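Local coordinates for protein K7 (Vaccinia virus WR, PDB 3JRV) that suppresses host innate immunity as a Bcl-2-like virulence factor, binding the RNA helicase DDX3 to block IRF3 activation and binding TRAF6 and IRAK2 to block NF-kappa-B activation, at residues 11-16 with 30-35; 16-21 with 50-55. All blocks are in the same frame, centred on the assembly; numbering follows the deposited sequence. Where two conformers were deposited one is given.

Contact 1: 11-16 with 30-35; sequences VFYFVD and IDEYIT
The backbone of 11-16, a loop without regular structure, comes closest to helix 26-42 where the CA atoms of F12 and E32 lie 6.4 Å apart. This is the N-terminal segment of a Bcl-2-like helical fold packed against one of its helices, and a single glutamate makes both hydrogen bonds between them. E32 reaches out with CG anti to its backbone N (chi1 172°) and its chain extended, long enough to bring the carboxylate up to two successive peptide N-H groups of the loop. Y13 N donates a hydrogen bond to E32 OE1 at 2.8 Å, arriving from above the carboxylate plane. The bond from F14 N to E32 OE2, at 2.7 Å, is straighter and uses the syn lone pair. Glutamate suits the place because its two oxygens can serve neighbouring amides of a loop that lacks regular structure. OE2 also accepts a bond from the hydroxyl of Y54 on helix 52-58.

The aromatic side chains close in around this acid. F12 lies beside the E32 stem, its ring nearly perpendicular to the carboxylate, and its edge meets the aliphatic CG, with CD1 3.4 Å from it. Farther round the same rim, F12 CE1 touches the methyl CG2 of T35 at 3.9 Å, while W36 and H39 pack edge-to-face with the phenyl ring. F14 brings its ring edge to the carboxylate, which would probably be electrostatically favourable, since an aromatic rim carries the positive part of the ring's quadrupole. Elsewhere on the helix D31 forms a salt bridge and a hydrogen bond with side chains of the bound DDX3 peptide, outside this contact. On the loop side, a water donates to both V11 O and E32 OE1, at 3.0 Å from E32 OE1.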
loop_
_atom_site.group_PDB
_atom_site.type_symbol
_atom_site.label_atom_id
_atom_site.label_comp_id
_atom_site.label_asym_id
_atom_site.label_seq_id
_atom_site.Cartn_x
_atom_site.Cartn_y
_atom_site.Cartn_z
ATOM N N VAL A 11 -15.280 2.914 -2.250
ATOM C CA VAL A 11 -15.424 1.730 -3.093
ATOM C C VAL A 11 -14.039 1.156 -3.402
ATOM O O VAL A 11 -13.095 1.901 -3.735
ATOM C CB VAL A 11 -16.132 2.109 -4.416
ATOM C CG1 VAL A 11 -16.348 0.874 -5.293
ATOM C CG2 VAL A 11 -17.482 2.800 -4.165
ATOM N N PHE A 12 -13.898 -0.162 -3.269
ATOM C CA PHE A 12 -12.630 -0.812 -3.540
ATOM C C PHE A 12 -12.805 -1.750 -4.718
ATOM O O PHE A 12 -13.408 -2.813 -4.576
ATOM C CB PHE A 12 -12.186 -1.568 -2.281
ATOM C CG PHE A 12 -11.965 -0.659 -1.128
ATOM C CD1 PHE A 12 -10.739 -0.058 -0.964
ATOM C CD2 PHE A 12 -12.989 -0.348 -0.245
ATOM C CE1 PHE A 12 -10.485 0.839 0.034
ATOM C CE2 PHE A 12 -12.746 0.555 0.800
ATOM C CZ PHE A 12 -11.495 1.185 0.904
ATOM N N TYR A 13 -12.377 -1.293 -5.886
ATOM C CA TYR A 13 -12.651 -1.989 -7.133
ATOM C C TYR A 13 -11.860 -3.274 -7.297
ATOM O O TYR A 13 -12.286 -4.157 -8.069
ATOM C CB TYR A 13 -12.320 -1.067 -8.294
ATOM C CG TYR A 13 -13.257 0.106 -8.349
ATOM C CD1 TYR A 13 -14.532 -0.014 -8.926
ATOM C CD2 TYR A 13 -12.878 1.334 -7.817
ATOM C CE1 TYR A 13 -15.394 1.064 -8.932
ATOM C CE2 TYR A 13 -13.725 2.425 -7.865
ATOM C CZ TYR A 13 -14.968 2.289 -8.431
ATOM O OH TYR A 13 -15.811 3.390 -8.435
ATOM N N PHE A 14 -10.725 -3.401 -6.591
ATOM C CA PHE A 14 -9.894 -4.585 -6.785
ATOM C C PHE A 14 -9.976 -5.609 -5.663
ATOM O O PHE A 14 -9.300 -6.665 -5.717
ATOM C CB PHE A 14 -8.423 -4.178 -6.934
ATOM C CG PHE A 14 -8.145 -3.297 -8.132
ATOM C CD1 PHE A 14 -7.750 -3.855 -9.344
ATOM C CD2 PHE A 14 -8.223 -1.909 -8.021
ATOM C CE1 PHE A 14 -7.432 -3.021 -10.445
ATOM C CE2 PHE A 14 -7.939 -1.079 -9.101
ATOM C CZ PHE A 14 -7.581 -1.629 -10.319
ATOM N N VAL A 15 -10.767 -5.305 -4.628
ATOM C CA VAL A 15 -10.757 -6.083 -3.385
ATOM C C VAL A 15 -11.018 -7.575 -3.547
ATOM O O VAL A 15 -10.424 -8.359 -2.796
ATOM C CB VAL A 15 -11.705 -5.465 -2.342
ATOM C CG1 VAL A 15 -13.184 -5.538 -2.795
ATOM C CG2 VAL A 15 -11.567 -6.155 -0.973
ATOM N N ASP A 16 -11.854 -7.972 -4.527
ATOM C CA ASP A 16 -12.153 -9.366 -4.752
ATOM C C ASP A 16 -11.445 -9.998 -5.968
ATOM O O ASP A 16 -11.687 -11.177 -6.295
ATOM C CB ASP A 16 -13.672 -9.576 -4.829
ATOM C CG ASP A 16 -14.310 -9.426 -3.475
ATOM O OD1 ASP A 16 -13.775 -10.023 -2.511
ATOM O OD2 ASP A 16 -15.329 -8.716 -3.374
ATOM N N ILE A 30 -2.512 0.078 -6.168
ATOM C CA ILE A 30 -1.723 0.282 -4.952
ATOM C C ILE A 30 -2.351 1.395 -4.115
ATOM O O ILE A 30 -2.432 1.259 -2.883
ATOM C CB ILE A 30 -0.280 0.658 -5.343
ATOM C CG1 ILE A 30 0.381 -0.561 -6.031
ATOM C CG2 ILE A 30 0.506 1.123 -4.101
ATOM C CD1 ILE A 30 0.463 -1.803 -5.144
ATOM N N ASP A 31 -2.845 2.453 -4.759
ATOM C CA ASP A 31 -3.495 3.543 -4.025
ATOM C C ASP A 31 -4.672 2.959 -3.231
ATOM O O ASP A 31 -4.803 3.190 -2.021
ATOM C CB ASP A 31 -4.041 4.548 -5.046
ATOM C CG ASP A 31 -4.629 5.786 -4.419
ATOM O OD1 ASP A 31 -4.458 5.974 -3.183
ATOM O OD2 ASP A 31 -5.248 6.598 -5.178
ATOM N N GLU A 32 -5.543 2.205 -3.909
ATOM C CA GLU A 32 -6.727 1.660 -3.232
ATOM C C GLU A 32 -6.343 0.728 -2.085
ATOM O O GLU A 32 -7.008 0.711 -1.036
ATOM C CB GLU A 32 -7.641 0.953 -4.258
ATOM C CG GLU A 32 -8.773 0.208 -3.727
ATOM C CD GLU A 32 -9.477 -0.503 -4.862
ATOM O OE1 GLU A 32 -10.024 0.204 -5.767
ATOM O OE2 GLU A 32 -9.391 -1.754 -4.851
ATOM N N TYR A 33 -5.395 -0.177 -2.350
ATOM C CA TYR A 33 -4.996 -1.190 -1.405
ATOM C C TYR A 33 -4.460 -0.491 -0.127
ATOM O O TYR A 33 -4.764 -0.940 1.008
ATOM C CB TYR A 33 -3.933 -2.090 -2.059
ATOM C CG TYR A 33 -3.210 -2.937 -1.041
ATOM C CD1 TYR A 33 -3.852 -3.989 -0.395
ATOM C CD2 TYR A 33 -1.900 -2.616 -0.668
ATOM C CE1 TYR A 33 -3.206 -4.736 0.652
ATOM C CE2 TYR A 33 -1.226 -3.337 0.291
ATOM C CZ TYR A 33 -1.887 -4.369 1.003
ATOM O OH TYR A 33 -1.246 -5.112 1.979
ATOM N N ILE A 34 -3.609 0.531 -0.286
ATOM C CA ILE A 34 -3.074 1.210 0.898
ATOM C C ILE A 34 -4.224 1.861 1.696
ATOM O O ILE A 34 -4.262 1.791 2.952
ATOM C CB ILE A 34 -2.006 2.264 0.481
ATOM C CG1 ILE A 34 -0.771 1.537 -0.116
ATOM C CG2 ILE A 34 -1.676 3.189 1.682
ATOM C CD1 ILE A 34 -0.135 0.489 0.817
ATOM N N THR A 35 -5.202 2.418 0.991
ATOM C CA THR A 35 -6.400 2.914 1.710
ATOM C C THR A 35 -7.174 1.783 2.409
ATOM O O THR A 35 -7.560 1.875 3.579
ATOM C CB THR A 35 -7.332 3.617 0.744
ATOM O OG1 THR A 35 -6.679 4.790 0.256
ATOM C CG2 THR A 35 -8.676 3.946 1.442
HETATM O O HOH W 1 -10.792 3.002 -5.220
#

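Contact 2: 16-21 with 50-55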
loop_
_atom_site.group_PDB
_atom_site.type_symbol
_atom_site.label_atom_id
_atom_site.label_comp_id
_atom_site.label_asym_id
_atom_site.label_seq_id
_atom_site.Cartn_x
_atom_site.Cartn_y
_atom_site.Cartn_z
ATOM N N ASP A 16 -11.854 -7.972 -4.527
ATOM C CA ASP A 16 -12.153 -9.366 -4.752
ATOM C C ASP A 16 -11.445 -9.998 -5.968
ATOM O O ASP A 16 -11.687 -11.177 -6.295
ATOM C CB ASP A 16 -13.672 -9.576 -4.829
ATOM C CG ASP A 16 -14.310 -9.426 -3.475
ATOM O OD1 ASP A 16 -13.775 -10.023 -2.511
ATOM O OD2 ASP A 16 -15.329 -8.716 -3.374
ATOM N N ASP A 17 -10.529 -9.243 -6.577
ATOM C CA ASP A 17 -9.878 -9.725 -7.822
ATOM C C ASP A 17 -8.799 -10.771 -7.477
ATOM O O ASP A 17 -8.119 -10.682 -6.437
ATOM C CB ASP A 17 -9.211 -8.567 -8.570
ATOM C CG ASP A 17 -10.193 -7.570 -9.155
ATOM O OD1 ASP A 17 -11.429 -7.747 -9.031
ATOM O OD2 ASP A 17 -9.717 -6.607 -9.775
ATOM N N ASP A 18 -8.655 -11.768 -8.342
ATOM C CA ASP A 18 -7.628 -12.786 -8.224
ATOM C C ASP A 18 -6.526 -12.565 -9.238
ATOM O O ASP A 18 -5.560 -13.305 -9.216
ATOM C CB ASP A 18 -8.198 -14.180 -8.470
ATOM C CG ASP A 18 -9.021 -14.703 -7.282
ATOM O OD1 ASP A 18 -9.014 -14.050 -6.200
ATOM O OD2 ASP A 18 -9.744 -15.726 -7.428
ATOM N N LYS A 19 -6.669 -11.558 -10.089
ATOM C CA LYS A 19 -5.741 -11.335 -11.227
ATOM C C LYS A 19 -5.539 -9.844 -11.404
ATOM O O LYS A 19 -6.448 -9.058 -11.110
ATOM C CB LYS A 19 -6.422 -11.835 -12.565
ATOM C CG LYS A 19 -6.879 -13.282 -12.676
ATOM C CD LYS A 19 -5.715 -14.223 -12.698
ATOM C CE LYS A 19 -6.174 -15.679 -12.835
ATOM N NZ LYS A 19 -4.950 -16.467 -13.144
ATOM N N ILE A 20 -4.415 -9.433 -12.003
ATOM C CA ILE A 20 -4.326 -8.118 -12.649
ATOM C C ILE A 20 -3.461 -8.260 -13.889
ATOM O O ILE A 20 -2.338 -8.777 -13.827
ATOM C CB ILE A 20 -3.725 -7.015 -11.741
ATOM C CG1 ILE A 20 -3.673 -5.672 -12.474
ATOM C CG2 ILE A 20 -2.317 -7.418 -11.187
ATOM C CD1 ILE A 20 -3.699 -4.486 -11.558
ATOM N N CYS A 21 -3.961 -7.741 -14.991
ATOM C CA CYS A 21 -3.187 -7.868 -16.227
ATOM C C CYS A 21 -3.245 -6.632 -17.099
ATOM O O CYS A 21 -3.122 -6.727 -18.337
ATOM C CB CYS A 21 -3.665 -9.084 -17.012
ATOM S SG CYS A 21 -5.367 -8.837 -17.468
ATOM N N CYS A 50 -11.182 -10.832 0.813
ATOM C CA CYS A 50 -10.478 -10.210 -0.295
ATOM C C CYS A 50 -9.906 -11.318 -1.168
ATOM O O CYS A 50 -9.900 -12.497 -0.782
ATOM C CB CYS A 50 -9.365 -9.262 0.198
ATOM S SG CYS A 50 -8.045 -10.054 1.061
ATOM N N GLY A 51 -9.503 -10.944 -2.380
ATOM C CA GLY A 51 -9.079 -11.968 -3.321
ATOM C C GLY A 51 -7.578 -12.225 -3.295
ATOM O O GLY A 51 -6.842 -11.658 -2.465
ATOM N N ARG A 52 -7.123 -13.046 -4.241
ATOM C CA ARG A 52 -5.705 -13.432 -4.302
ATOM C C ARG A 52 -4.791 -12.249 -4.574
ATOM O O ARG A 52 -3.635 -12.282 -4.164
ATOM C CB ARG A 52 -5.454 -14.586 -5.309
ATOM C CG ARG A 52 -6.130 -15.911 -4.898
ATOM C CD ARG A 52 -5.836 -17.065 -5.884
ATOM N NE ARG A 52 -4.442 -17.483 -5.716
ATOM C CZ ARG A 52 -3.597 -17.813 -6.698
ATOM N NH1 ARG A 52 -3.980 -17.798 -7.964
ATOM N NH2 ARG A 52 -2.345 -18.155 -6.412
ATOM N N LEU A 53 -5.274 -11.228 -5.302
ATOM C CA LEU A 53 -4.448 -10.063 -5.629
ATOM C C LEU A 53 -4.089 -9.278 -4.354
ATOM O O LEU A 53 -2.910 -9.029 -4.057
ATOM C CB LEU A 53 -5.165 -9.184 -6.650
ATOM C CG LEU A 53 -4.492 -7.870 -7.055
ATOM C CD1 LEU A 53 -3.083 -8.146 -7.610
ATOM C CD2 LEU A 53 -5.398 -7.128 -8.040
ATOM N N TYR A 54 -5.105 -8.906 -3.584
ATOM C CA TYR A 54 -4.852 -8.261 -2.275
ATOM C C TYR A 54 -4.016 -9.140 -1.368
ATOM O O TYR A 54 -3.113 -8.638 -0.703
ATOM C CB TYR A 54 -6.173 -7.919 -1.582
ATOM C CG TYR A 54 -6.687 -6.536 -1.874
ATOM C CD1 TYR A 54 -6.534 -5.933 -3.114
ATOM C CD2 TYR A 54 -7.481 -5.881 -0.921
ATOM C CE1 TYR A 54 -7.126 -4.685 -3.410
ATOM C CE2 TYR A 54 -8.010 -4.632 -1.180
ATOM C CZ TYR A 54 -7.817 -4.016 -2.395
ATOM O OH TYR A 54 -8.456 -2.820 -2.588
ATOM N N LYS A 55 -4.289 -10.440 -1.317
ATOM C CA LYS A 55 -3.479 -11.354 -0.468
ATOM C C LYS A 55 -2.004 -11.288 -0.894
ATOM O O LYS A 55 -1.117 -11.288 -0.039
ATOM C CB LYS A 55 -4.040 -12.783 -0.512
ATOM C CG LYS A 55 -5.312 -12.891 0.348
ATOM C CD LYS A 55 -5.898 -14.280 0.302
ATOM C CE LYS A 55 -7.192 -14.326 1.091
ATOM N NZ LYS A 55 -7.994 -15.453 0.566
HETATM O O HOH W 2 -7.897 -9.020 -4.336
#
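D18 meets the start of helix 52-58 with its carboxylate: CG stands beside its own backbone N (chi1 -75°), which swings OD1 across to the amide of R52. The bond from R52 N to D18 OD1 is 2.9 Å long and almost straight, at 178°, and reaches the oxygen on its anti side, though tilted out of the carboxylate plane. A short acidic side chain suits this place, since the first N-H groups of a helix lack acceptors from a preceding turn; its negative charge would probably also interact favourably with the helix dipole. The stem of R52 runs past the same carboxylate, CG 3.7 Å from D18 OD1, but the guanidinium group continues beyond it. The next amide, L53 N, bonds to D17 O at 3.1 Å. G51, at the N-cap position, lies close against the loop, its CA making a CH...O contact with D17 O at 3.5 Å; having no side chain, it permits this approach. A water bound to D17 O also accepts from Y54 N.

L53 points its CB toward the loop, and with CG anti to the backbone N (chi1 176°) its CD1 packs on I20 CG2 at 3.7 Å, while CD2 passes near K19 O. These two aliphatic side chains extend the contact inward: both pack on L29 of helix 26-42, while L144 of helix 134-148 touches I20 and L148 touches L53.

The two contacts follow one another along the N-terminal loop, meeting at D16. Contact 1 is a surface contact that sets the loop on helix 26-42; contact 2 is partly buried and carries the loop onto helix 52-58. Acids accept backbone N-H groups in both, but in reversed roles: in 11-16 with 30-35 a helix side chain serves loop amides, whereas in 16-21 with 50-55 loop oxygens serve amides at a helix start. Aromatic edges line the first site, and aliphatic groups flank the second. Y54 lies between the two sites, and a backbone hydrogen bond links V15 with G51.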